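PDB 2P4H: vestitone reductase from Medicago sativa, which catalyses the NADPH-dependent, stereospecific reduction of (3R)-vestitone to the isoflavan DMI, the penultimate step in the biosynthesis of the phytoalexin medicarpin. Local coordinates for residues 180-188 with 243-251; 130-141 with 286-294. One frame throughout, in Å; residues are numbered along the deposited sequence.

How the contacts relate
Contact 1 pairs the last two strands, 182-187 and 245-248, of the seven-stranded parallel sheet of the NADP-binding Rossmann-type domain. Contact 2 joins two short strands, 138-139 and 288-289, in a separate parallel pair; the centres of the two contacts are about 14 Å apart. Both strands of contact 1 fall between the two segments of contact 2 in the sequence, as 130-141 precedes and 286-294 follows them. The two contacts touch directly: N248 N probably donates to E141 OE2, and K293 NZ probably to R246 O. Strand 245-248, at an edge of the large sheet, thus lies between its neighbour 182-187 and the segments of contact 2, tying that edge both to the earlier 130-141 and to the later 286-294.

Contact 1. Residues 180-188 with 243-251; sequences IDVVTLILP and PGGRYNCSP
With its CG1 anti to the carbonyl carbon (chi1 -56°), I186 sends CD1 over one face of the R246 guanidinium, 3.5 Å from CZ; a bend at chi3 (79°) of R246 turns that flat group over the methyl. This is parallel pairing at the edge of the Rossmann-type sheet, where strands 182-187 and 245-248 run side by side. G245 N, Y247 N and C249 N donate to the carbonyls of V182, T184 and I186, while T184 N and I186 N bond back to G245 O and Y247 O, all at 2.9-3.0 Å. T184 OG1 lies near the guanidinium plane, at its edge, and shares E168 with R246 NE: a hydrogen bond from the hydroxyl, a salt bridge from the arginine. This carboxylate on helix 158-177 therefore links both strands and probably balances the buried arginine's charge. On the face with V183, L185 and Y247, V183 CG1 meets Y247 CD2 at 4.0 Å, and helix 227-239 packs on V183 and L185. L187 CD2 touches C249 CB at 3.6 Å, near L13 of the predicted NADP(+) site. Y247 OH donates to P243 O at 2.6 Å, an oxygen that lies in the plane of the ring.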
loop_
_atom_site.group_PDB
_atom_site.type_symbol
_atom_site.label_atom_id
_atom_site.label_comp_id
_atom_site.label_asym_id
_atom_site.label_seq_id
_atom_site.Cartn_x
_atom_site.Cartn_y
_atom_site.Cartn_z
ATOM N N ILE A 180 -13.020 12.470 -12.805
ATOM C CA ILE A 180 -12.244 12.646 -11.582
ATOM C C ILE A 180 -10.802 12.266 -11.897
ATOM O O ILE A 180 -10.558 11.240 -12.531
ATOM C CB ILE A 180 -12.767 11.744 -10.440
ATOM C CG1 ILE A 180 -14.240 12.065 -10.158
ATOM C CG2 ILE A 180 -11.938 11.963 -9.180
ATOM C CD1 ILE A 180 -14.869 11.181 -9.104
ATOM N N ASP A 181 -9.851 13.097 -11.476
ATOM C CA ASP A 181 -8.440 12.817 -11.735
ATOM C C ASP A 181 -7.960 11.736 -10.774
ATOM O O ASP A 181 -7.491 12.027 -9.668
ATOM C CB ASP A 181 -7.591 14.076 -11.553
ATOM C CG ASP A 181 -6.219 13.943 -12.185
ATOM O OD1 ASP A 181 -5.742 12.800 -12.343
ATOM O OD2 ASP A 181 -5.612 14.983 -12.521
ATOM N N VAL A 182 -8.074 10.489 -11.219
ATOM C CA VAL A 182 -7.698 9.337 -10.418
ATOM C C VAL A 182 -6.344 8.742 -10.760
ATOM O O VAL A 182 -5.982 8.601 -11.926
ATOM C CB VAL A 182 -8.746 8.203 -10.563
ATOM C CG1 VAL A 182 -8.254 6.930 -9.873
ATOM C CG2 VAL A 182 -10.074 8.647 -9.979
ATOM N N VAL A 183 -5.600 8.412 -9.713
ATOM C CA VAL A 183 -4.320 7.740 -9.853
ATOM C C VAL A 183 -4.428 6.521 -8.951
ATOM O O VAL A 183 -4.990 6.601 -7.855
ATOM C CB VAL A 183 -3.126 8.600 -9.362
ATOM C CG1 VAL A 183 -1.926 7.706 -9.055
ATOM C CG2 VAL A 183 -2.752 9.614 -10.422
ATOM N N THR A 184 -3.933 5.384 -9.425
ATOM C CA THR A 184 -3.927 4.184 -8.607
ATOM C C THR A 184 -2.468 3.781 -8.470
ATOM O O THR A 184 -1.690 3.886 -9.423
ATOM C CB THR A 184 -4.741 3.020 -9.229
ATOM O OG1 THR A 184 -4.163 2.631 -10.480
ATOM C CG2 THR A 184 -6.186 3.435 -9.434
ATOM N N LEU A 185 -2.088 3.355 -7.273
ATOM C CA LEU A 185 -0.718 2.933 -7.023
ATOM C C LEU A 185 -0.702 1.437 -6.771
ATOM O O LEU A 185 -1.326 0.948 -5.825
ATOM C CB LEU A 185 -0.138 3.676 -5.816
ATOM C CG LEU A 185 0.272 5.136 -6.042
ATOM C CD1 LEU A 185 0.510 5.821 -4.707
ATOM C CD2 LEU A 185 1.528 5.191 -6.902
ATOM N N ILE A 186 -0.006 0.710 -7.634
ATOM C CA ILE A 186 0.091 -0.738 -7.504
ATOM C C ILE A 186 1.255 -0.994 -6.551
ATOM O O ILE A 186 2.424 -0.850 -6.917
ATOM C CB ILE A 186 0.338 -1.375 -8.880
ATOM C CG1 ILE A 186 -0.769 -0.938 -9.854
ATOM C CG2 ILE A 186 0.364 -2.895 -8.754
ATOM C CD1 ILE A 186 -0.489 -1.269 -11.318
ATOM N N LEU A 187 0.920 -1.374 -5.322
ATOM C CA LEU A 187 1.915 -1.577 -4.277
ATOM C C LEU A 187 2.275 -3.020 -3.970
ATOM O O LEU A 187 1.408 -3.878 -3.830
ATOM C CB LEU A 187 1.437 -0.890 -2.992
ATOM C CG LEU A 187 1.119 0.602 -3.128
ATOM C CD1 LEU A 187 0.465 1.112 -1.852
ATOM C CD2 LEU A 187 2.392 1.373 -3.418
ATOM N N PRO A 188 3.580 -3.300 -3.854
ATOM C CA PRO A 188 4.117 -4.630 -3.553
ATOM C C PRO A 188 4.174 -4.768 -2.027
ATOM O O PRO A 188 3.333 -4.206 -1.324
ATOM C CB PRO A 188 5.497 -4.570 -4.187
ATOM C CG PRO A 188 5.925 -3.169 -3.848
ATOM C CD PRO A 188 4.672 -2.338 -4.107
ATOM N N PRO A 243 0.048 12.602 -15.845
ATOM C CA PRO A 243 -1.162 11.857 -16.213
ATOM C C PRO A 243 -1.763 10.972 -15.131
ATOM O O PRO A 243 -1.044 10.337 -14.355
ATOM C CB PRO A 243 -0.712 11.037 -17.420
ATOM C CG PRO A 243 0.338 11.903 -18.040
ATOM C CD PRO A 243 1.114 12.389 -16.841
ATOM N N GLY A 244 -3.092 10.936 -15.085
ATOM C CA GLY A 244 -3.763 10.079 -14.130
ATOM C C GLY A 244 -3.660 8.667 -14.682
ATOM O O GLY A 244 -3.198 8.474 -15.808
ATOM N N GLY A 245 -4.080 7.683 -13.897
ATOM C CA GLY A 245 -4.008 6.303 -14.340
ATOM C C GLY A 245 -3.265 5.433 -13.345
ATOM O O GLY A 245 -3.093 5.817 -12.183
ATOM N N ARG A 246 -2.814 4.266 -13.800
ATOM C CA ARG A 246 -2.102 3.321 -12.939
ATOM C C ARG A 246 -0.596 3.557 -12.897
ATOM O O ARG A 246 0.023 3.875 -13.909
ATOM C CB ARG A 246 -2.305 1.885 -13.424
ATOM C CG ARG A 246 -3.711 1.489 -13.801
ATOM C CD ARG A 246 -3.703 0.035 -14.235
ATOM N NE ARG A 246 -3.682 -0.885 -13.101
ATOM C CZ ARG A 246 -3.333 -2.165 -13.176
ATOM N NH1 ARG A 246 -2.948 -2.694 -14.332
ATOM N NH2 ARG A 246 -3.416 -2.937 -12.102
ATOM N N TYR A 247 -0.012 3.366 -11.719
ATOM C CA TYR A 247 1.430 3.501 -11.546
ATOM C C TYR A 247 1.959 2.438 -10.597
ATOM O O TYR A 247 1.529 2.362 -9.441
ATOM C CB TYR A 247 1.802 4.868 -10.960
ATOM C CG TYR A 247 1.684 6.029 -11.917
ATOM C CD1 TYR A 247 2.766 6.426 -12.701
ATOM C CD2 TYR A 247 0.484 6.721 -12.044
ATOM C CE1 TYR A 247 2.653 7.488 -13.592
ATOM C CE2 TYR A 247 0.356 7.786 -12.934
ATOM C CZ TYR A 247 1.446 8.160 -13.703
ATOM O OH TYR A 247 1.320 9.198 -14.599
ATOM N N ASN A 248 2.870 1.605 -11.087
ATOM C CA ASN A 248 3.515 0.619 -10.224
ATOM C C ASN A 248 4.405 1.456 -9.304
ATOM O O ASN A 248 4.982 2.457 -9.738
ATOM C CB ASN A 248 4.436 -0.314 -11.020
ATOM C CG ASN A 248 3.712 -1.490 -11.641
ATOM O OD1 ASN A 248 2.655 -1.909 -11.170
ATOM N ND2 ASN A 248 4.300 -2.050 -12.694
ATOM N N CYS A 249 4.515 1.058 -8.044
ATOM C CA CYS A 249 5.378 1.761 -7.088
ATOM C C CYS A 249 6.106 0.621 -6.380
ATOM O O CYS A 249 5.868 0.325 -5.204
ATOM C CB CYS A 249 4.528 2.571 -6.114
ATOM S SG CYS A 249 5.491 3.647 -5.042
ATOM N N SER A 250 7.027 0.009 -7.116
ATOM C CA SER A 250 7.736 -1.185 -6.665
ATOM C C SER A 250 9.173 -1.148 -7.182
ATOM O O SER A 250 9.519 -1.857 -8.126
ATOM C CB SER A 250 6.980 -2.383 -7.253
ATOM O OG SER A 250 7.486 -3.628 -6.839
ATOM N N PRO A 251 10.036 -0.341 -6.546
ATOM C CA PRO A 251 11.436 -0.208 -6.961
ATOM C C PRO A 251 12.364 -1.389 -6.721
ATOM O O PRO A 251 13.450 -1.449 -7.302
ATOM C CB PRO A 251 11.896 1.026 -6.192
ATOM C CG PRO A 251 11.170 0.870 -4.891
ATOM C CD PRO A 251 9.768 0.475 -5.345
#

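Contact 2. Residues 130-141 with 286-294; sequences SFNGKDKDVLDE and LPDLNTKKL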
loop_
_atom_site.group_PDB
_atom_site.type_symbol
_atom_site.label_atom_id
_atom_site.label_comp_id
_atom_site.label_asym_id
_atom_site.label_seq_id
_atom_site.Cartn_x
_atom_site.Cartn_y
_atom_site.Cartn_z
ATOM N N SER A 130 -0.467 -9.678 -10.477
ATOM C CA SER A 130 0.335 -10.902 -10.449
ATOM C C SER A 130 -0.305 -12.245 -10.788
ATOM O O SER A 130 0.408 -13.217 -11.037
ATOM C CB SER A 130 1.028 -11.010 -9.088
ATOM O OG SER A 130 1.826 -9.861 -8.839
ATOM N N PHE A 131 -1.632 -12.312 -10.802
ATOM C CA PHE A 131 -2.312 -13.565 -11.114
ATOM C C PHE A 131 -2.937 -13.502 -12.502
ATOM O O PHE A 131 -4.142 -13.699 -12.657
ATOM C CB PHE A 131 -3.398 -13.858 -10.073
ATOM C CG PHE A 131 -2.874 -14.033 -8.674
ATOM C CD1 PHE A 131 -2.683 -12.935 -7.839
ATOM C CD2 PHE A 131 -2.571 -15.304 -8.190
ATOM C CE1 PHE A 131 -2.199 -13.100 -6.543
ATOM C CE2 PHE A 131 -2.087 -15.480 -6.897
ATOM C CZ PHE A 131 -1.900 -14.376 -6.071
ATOM N N ASN A 132 -2.108 -13.234 -13.507
ATOM C CA ASN A 132 -2.571 -13.119 -14.887
ATOM C C ASN A 132 -2.557 -14.422 -15.684
ATOM O O ASN A 132 -2.899 -14.432 -16.867
ATOM C CB ASN A 132 -1.746 -12.058 -15.626
ATOM C CG ASN A 132 -0.250 -12.246 -15.443
ATOM O OD1 ASN A 132 0.290 -12.024 -14.357
ATOM N ND2 ASN A 132 0.427 -12.663 -16.506
ATOM N N GLY A 133 -2.161 -15.516 -15.042
ATOM C CA GLY A 133 -2.134 -16.800 -15.721
ATOM C C GLY A 133 -0.924 -17.027 -16.607
ATOM O O GLY A 133 -0.679 -18.148 -17.056
ATOM N N LYS A 134 -0.169 -15.966 -16.868
ATOM C CA LYS A 134 1.023 -16.064 -17.701
ATOM C C LYS A 134 2.265 -16.109 -16.818
ATOM O O LYS A 134 2.242 -15.644 -15.678
ATOM C CB LYS A 134 1.089 -14.873 -18.660
ATOM C CG LYS A 134 -0.055 -14.845 -19.664
ATOM C CD LYS A 134 -0.048 -13.581 -20.512
ATOM C CE LYS A 134 -0.346 -12.348 -19.673
ATOM N NZ LYS A 134 -0.431 -11.119 -20.509
ATOM N N ASP A 135 3.348 -16.672 -17.342
ATOM C CA ASP A 135 4.587 -16.784 -16.581
ATOM C C ASP A 135 5.574 -15.667 -16.899
ATOM O O ASP A 135 6.715 -15.928 -17.279
ATOM C CB ASP A 135 5.246 -18.140 -16.848
ATOM C CG ASP A 135 4.331 -19.307 -16.531
ATOM O OD1 ASP A 135 3.875 -19.412 -15.372
ATOM O OD2 ASP A 135 4.067 -20.122 -17.442
ATOM N N LYS A 136 5.136 -14.421 -16.739
ATOM C CA LYS A 136 5.999 -13.275 -17.008
ATOM C C LYS A 136 6.661 -12.808 -15.718
ATOM O O LYS A 136 5.985 -12.571 -14.716
ATOM C CB LYS A 136 5.193 -12.125 -17.623
ATOM C CG LYS A 136 4.521 -12.480 -18.939
ATOM C CD LYS A 136 4.159 -11.240 -19.747
ATOM C CE LYS A 136 3.182 -10.337 -19.015
ATOM N NZ LYS A 136 2.839 -9.145 -19.842
ATOM N N ASP A 137 7.984 -12.674 -15.746
ATOM C CA ASP A 137 8.722 -12.249 -14.563
ATOM C C ASP A 137 8.770 -10.734 -14.383
ATOM O O ASP A 137 9.208 -10.249 -13.345
ATOM C CB ASP A 137 10.146 -12.810 -14.585
ATOM C CG ASP A 137 10.962 -12.285 -15.743
ATOM O OD1 ASP A 137 12.175 -12.584 -15.800
ATOM O OD2 ASP A 137 10.393 -11.577 -16.597
ATOM N N VAL A 138 8.334 -9.989 -15.396
ATOM C CA VAL A 138 8.307 -8.530 -15.315
ATOM C C VAL A 138 6.950 -8.050 -15.819
ATOM O O VAL A 138 6.537 -8.383 -16.932
ATOM C CB VAL A 138 9.411 -7.872 -16.174
ATOM C CG1 VAL A 138 9.363 -6.355 -16.007
ATOM C CG2 VAL A 138 10.776 -8.401 -15.769
ATOM N N LEU A 139 6.260 -7.271 -14.995
ATOM C CA LEU A 139 4.941 -6.753 -15.347
ATOM C C LEU A 139 4.922 -5.231 -15.346
ATOM O O LEU A 139 5.761 -4.591 -14.712
ATOM C CB LEU A 139 3.898 -7.249 -14.341
ATOM C CG LEU A 139 3.750 -8.761 -14.157
ATOM C CD1 LEU A 139 2.720 -9.049 -13.076
ATOM C CD2 LEU A 139 3.334 -9.398 -15.472
ATOM N N ASP A 140 3.977 -4.653 -16.081
ATOM C CA ASP A 140 3.826 -3.205 -16.085
ATOM C C ASP A 140 2.353 -2.842 -15.894
ATOM O O ASP A 140 1.528 -3.708 -15.588
ATOM C CB ASP A 140 4.416 -2.549 -17.352
ATOM C CG ASP A 140 3.702 -2.943 -18.627
ATOM O OD1 ASP A 140 2.549 -3.404 -18.565
ATOM O OD2 ASP A 140 4.309 -2.764 -19.706
ATOM N N GLU A 141 2.026 -1.571 -16.065
ATOM C CA GLU A 141 0.663 -1.101 -15.848
ATOM C C GLU A 141 -0.409 -1.626 -16.806
ATOM O O GLU A 141 -1.600 -1.350 -16.619
ATOM C CB GLU A 141 0.653 0.433 -15.820
ATOM C CG GLU A 141 1.391 1.048 -14.620
ATOM C CD GLU A 141 2.913 1.081 -14.765
ATOM O OE1 GLU A 141 3.444 0.715 -15.838
ATOM O OE2 GLU A 141 3.583 1.489 -13.792
ATOM N N LEU A 286 7.747 -14.018 -7.047
ATOM C CA LEU A 286 6.886 -12.946 -7.534
ATOM C C LEU A 286 7.514 -12.131 -8.650
ATOM O O LEU A 286 8.732 -12.015 -8.744
ATOM C CB LEU A 286 6.495 -12.028 -6.378
ATOM C CG LEU A 286 5.758 -12.741 -5.244
ATOM C CD1 LEU A 286 5.534 -11.770 -4.098
ATOM C CD2 LEU A 286 4.436 -13.295 -5.755
ATOM N N PRO A 287 6.677 -11.547 -9.519
ATOM C CA PRO A 287 7.164 -10.740 -10.635
ATOM C C PRO A 287 7.661 -9.366 -10.221
ATOM O O PRO A 287 7.239 -8.812 -9.205
ATOM C CB PRO A 287 5.942 -10.647 -11.543
ATOM C CG PRO A 287 4.817 -10.608 -10.563
ATOM C CD PRO A 287 5.209 -11.676 -9.563
ATOM N N ASP A 288 8.576 -8.833 -11.019
ATOM C CA ASP A 288 9.111 -7.499 -10.802
ATOM C C ASP A 288 8.047 -6.566 -11.389
ATOM O O ASP A 288 7.661 -6.712 -12.552
ATOM C CB ASP A 288 10.443 -7.364 -11.555
ATOM C CG ASP A 288 11.071 -5.981 -11.426
ATOM O OD1 ASP A 288 10.658 -5.195 -10.550
ATOM O OD2 ASP A 288 12.005 -5.690 -12.203
ATOM N N LEU A 289 7.536 -5.644 -10.579
ATOM C CA LEU A 289 6.532 -4.698 -11.057
ATOM C C LEU A 289 7.302 -3.460 -11.521
ATOM O O LEU A 289 7.605 -2.561 -10.732
ATOM C CB LEU A 289 5.539 -4.362 -9.933
ATOM C CG LEU A 289 4.961 -5.582 -9.197
ATOM C CD1 LEU A 289 3.949 -5.123 -8.159
ATOM C CD2 LEU A 289 4.300 -6.538 -10.185
ATOM N N ASN A 290 7.631 -3.453 -12.812
ATOM C CA ASN A 290 8.403 -2.387 -13.456
ATOM C C ASN A 290 7.869 -1.012 -13.078
ATOM O O ASN A 290 6.728 -0.677 -13.372
ATOM C CB ASN A 290 8.355 -2.586 -14.973
ATOM C CG ASN A 290 9.425 -1.805 -15.708
ATOM O OD1 ASN A 290 9.663 -2.040 -16.899
ATOM N ND2 ASN A 290 10.073 -0.875 -15.018
ATOM N N THR A 291 8.717 -0.217 -12.438
ATOM C CA THR A 291 8.328 1.101 -11.964
ATOM C C THR A 291 8.878 2.243 -12.828
ATOM O O THR A 291 8.948 3.404 -12.413
ATOM C CB THR A 291 8.720 1.188 -10.465
ATOM O OG1 THR A 291 7.970 0.186 -9.764
ATOM C CG2 THR A 291 8.411 2.537 -9.854
ATOM N N LYS A 292 9.224 1.903 -14.066
ATOM C CA LYS A 292 9.738 2.881 -15.016
ATOM C C LYS A 292 8.739 4.013 -15.290
ATOM O O LYS A 292 9.134 5.169 -15.413
ATOM C CB LYS A 292 10.105 2.179 -16.327
ATOM C CG LYS A 292 10.566 3.112 -17.437
ATOM C CD LYS A 292 11.045 2.314 -18.642
ATOM C CE LYS A 292 11.439 3.218 -19.803
ATOM N NZ LYS A 292 10.272 3.975 -20.336
ATOM N N LYS A 293 7.447 3.698 -15.374
ATOM C CA LYS A 293 6.451 4.736 -15.648
ATOM C C LYS A 293 6.472 5.848 -14.600
ATOM O O LYS A 293 6.452 7.037 -14.938
ATOM C CB LYS A 293 5.052 4.119 -15.728
ATOM C CG LYS A 293 3.971 5.093 -16.176
ATOM C CD LYS A 293 2.600 4.430 -16.147
ATOM C CE LYS A 293 1.495 5.396 -16.563
ATOM N NZ LYS A 293 0.150 4.742 -16.541
ATOM N N LEU A 294 6.516 5.469 -13.329
ATOM C CA LEU A 294 6.536 6.456 -12.257
ATOM C C LEU A 294 7.830 7.274 -12.264
ATOM O O LEU A 294 7.807 8.480 -12.023
ATOM C CB LEU A 294 6.347 5.761 -10.904
ATOM C CG LEU A 294 6.326 6.639 -9.649
ATOM C CD1 LEU A 294 5.262 7.717 -9.777
ATOM C CD2 LEU A 294 6.056 5.768 -8.432
HETATM O O HOH W 1 5.617 2.833 -12.511
HETATM O O HOH W 2 6.249 0.933 -15.563
#
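D137-L139 and P287-N290 form a small two-stranded parallel sheet, separate from the large one, with V138 opposite D288 and L139 opposite L289. D288 N donates to D137 O at 2.8 Å and L139 N to D288 O at 2.9 Å, both nearly straight (about 170°); the third bond, N290 N to L139 O, is more bent at 136°. Beside this ladder one flank of the P287 ring packs on two side chains: CG meets L139 CD1 at 3.6 Å and S130 OG at 3.5 Å, while that hydroxyl is bonded to G126 O. L139 CD1 also reaches L289 CD2, and V138 CG1 lies against N290 CB. The bend of E141 at chi2 (79°) lays its carboxylate against the aliphatic part of K293, CD to CD 3.6 Å, at the start of the helix. One water joins OE2 of E141 to L294 N, another joins OE1 to N290 O and K293 N, and OE2 also accepts from N248 N. With an alanine here in place of E141, both waters would probably lose their carboxylate mate and N248 N its acceptor. E141 thus joins 130-141 to edge strand 245-248, and K293 NZ joins helix 292-296 to the same strand at R246 O; T291 OG1, donating to L289 O, also accepts from S250 N, and H223 of strand 219-226 packs on S130 and L289.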